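Local coordinates for protein protocadherin gamma-B3 (Homo sapiens, PDB 5K8R) that probably mediates calcium-dependent cell adhesion through its extracellular cadherin repeats and may help establish and maintain specific neuronal connections in the brain, at residues Asn208-Thr213 with Ala236-Glu241. Sequence-based numbering, arbitrary orientation.
Sequences NPPVFT and AIDMDE. With CA (calcium ion), chain H; CA (calcium ion), chain J.
Asn208 and Asp238 grip one calcium ion from two sides of the contact: the backbone O of Asn208 lies 2.4 Å from the metal, while Asp238 chelates it with both OD1 and OD2. Aspartate suits this place because its anionic carboxylate offers two oxygens to a divalent ion; OD1 also accepts the backbone N of Asp240 at 3.1 Å, an Asx turn that holds the carboxylate in position. Asp240 bridges two metals, OD2 binding the first calcium and OD1 a second, each at 2.8 Å. That same OD1 is met nearly along its C-O axis by Asn208 ND2 at 2.6 Å, the amide and carboxylate planes turned 67° apart. With CG beside its own backbone N (chi1 -69°), Asn208 brings its uncharged amide donor to this oxygen; an alanine here would probably leave Asp240 OD1 without that donor and open a gap beside the carboxylate. Asn206, Asn244 and Asp293 complete the first site. Farther along, Val211 and Ile237, beta-branched and suited to extended strands, form an antiparallel hydrogen-bonded pair, Ile237 N reaching Val211 O at 2.8 Å. On the other, buried face, the small Ala236 sets CB over one face of the apolar Phe212 ring, toward its rim, 4.2 Å from CD1; the Phe212 side chain also touches Ala291 and Cys301 of the facing sheet. Such calcium-bound joining of linker and strand is characteristic of the junction between successive cadherin repeats, here the second and third.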
# COMPACT_ATOMS: atom_id res chain seq x y z
N ASN A 208 10.12 6.89 2.84
CA ASN A 208 10.43 8.23 3.34
C ASN A 208 9.52 8.55 4.51
O ASN A 208 8.30 8.70 4.32
CB ASN A 208 10.28 9.28 2.24
CG ASN A 208 11.34 9.15 1.16
OD1 ASN A 208 12.45 9.65 1.32
ND2 ASN A 208 10.99 8.50 0.06
N PRO A 209 10.05 8.66 5.73
CA PRO A 209 9.23 9.07 6.87
C PRO A 209 8.90 10.55 6.80
O PRO A 209 9.55 11.30 6.05
CB PRO A 209 10.12 8.75 8.08
CG PRO A 209 11.21 7.86 7.56
CD PRO A 209 11.41 8.28 6.14
N PRO A 210 7.90 11.01 7.55
CA PRO A 210 7.64 12.45 7.62
C PRO A 210 8.81 13.19 8.26
O PRO A 210 9.53 12.64 9.10
CB PRO A 210 6.37 12.55 8.47
CG PRO A 210 5.74 11.20 8.38
CD PRO A 210 6.88 10.23 8.27
N VAL A 211 8.99 14.44 7.85
CA VAL A 211 10.07 15.28 8.35
C VAL A 211 9.48 16.63 8.76
O VAL A 211 8.96 17.36 7.91
CB VAL A 211 11.18 15.48 7.31
CG1 VAL A 211 12.17 16.54 7.78
CG2 VAL A 211 11.90 14.17 7.04
N PHE A 212 9.56 16.94 10.05
CA PHE A 212 9.09 18.24 10.53
C PHE A 212 10.04 19.34 10.09
O PHE A 212 11.26 19.15 10.05
CB PHE A 212 8.98 18.24 12.05
CG PHE A 212 7.69 17.66 12.57
CD1 PHE A 212 6.51 18.38 12.47
CD2 PHE A 212 7.66 16.41 13.16
CE1 PHE A 212 5.32 17.86 12.95
CE2 PHE A 212 6.47 15.88 13.63
CZ PHE A 212 5.31 16.61 13.53
N THR A 213 9.47 20.50 9.75
CA THR A 213 10.29 21.63 9.35
C THR A 213 11.11 22.17 10.51
O THR A 213 12.17 22.78 10.30
CB THR A 213 9.41 22.74 8.77
OG1 THR A 213 8.55 23.25 9.78
CG2 THR A 213 8.58 22.20 7.62
N ALA A 236 4.91 18.98 8.47
CA ALA A 236 5.72 17.81 8.16
C ALA A 236 5.66 17.55 6.66
O ALA A 236 4.60 17.69 6.04
CB ALA A 236 5.24 16.57 8.93
N ILE A 237 6.80 17.17 6.08
CA ILE A 237 6.93 16.95 4.65
C ILE A 237 7.23 15.48 4.41
O ILE A 237 8.08 14.90 5.09
CB ILE A 237 8.03 17.84 4.04
CG1 ILE A 237 7.74 19.32 4.33
CG2 ILE A 237 8.15 17.60 2.54
CD1 ILE A 237 8.79 20.26 3.79
N ASP A 238 6.52 14.88 3.45
CA ASP A 238 6.72 13.49 3.07
C ASP A 238 6.94 13.43 1.57
O ASP A 238 6.05 13.82 0.80
CB ASP A 238 5.53 12.63 3.49
CG ASP A 238 5.87 11.15 3.59
OD1 ASP A 238 6.59 10.64 2.70
OD2 ASP A 238 5.42 10.50 4.55
N MET A 239 8.10 12.97 1.17
CA MET A 239 8.45 12.89 -0.21
C MET A 239 7.74 11.83 -1.03
O MET A 239 7.82 11.85 -2.21
CB MET A 239 9.95 12.70 -0.33
CG MET A 239 10.76 13.89 0.10
SD MET A 239 10.08 15.37 -0.59
CE MET A 239 11.40 16.52 -0.30
N ASP A 240 7.04 10.91 -0.40
CA ASP A 240 6.36 9.86 -1.12
C ASP A 240 5.02 10.29 -1.63
O ASP A 240 4.67 11.41 -1.51
CB ASP A 240 6.08 8.65 -0.24
CG ASP A 240 7.31 8.09 0.36
OD1 ASP A 240 8.39 8.41 -0.08
OD2 ASP A 240 7.22 7.34 1.30
N GLU A 241 4.29 9.37 -2.22
CA GLU A 241 3.15 9.64 -3.09
C GLU A 241 1.90 8.96 -2.54
O GLU A 241 1.97 7.85 -2.01
CB GLU A 241 3.42 9.16 -4.52
CG GLU A 241 2.32 9.49 -5.52
CD GLU A 241 2.59 8.91 -6.89
OE1 GLU A 241 3.51 8.07 -7.01
OE2 GLU A 241 1.88 9.28 -7.85
CA CA H . 6.06 8.39 3.60
CA CA J . 8.99 6.54 -2.02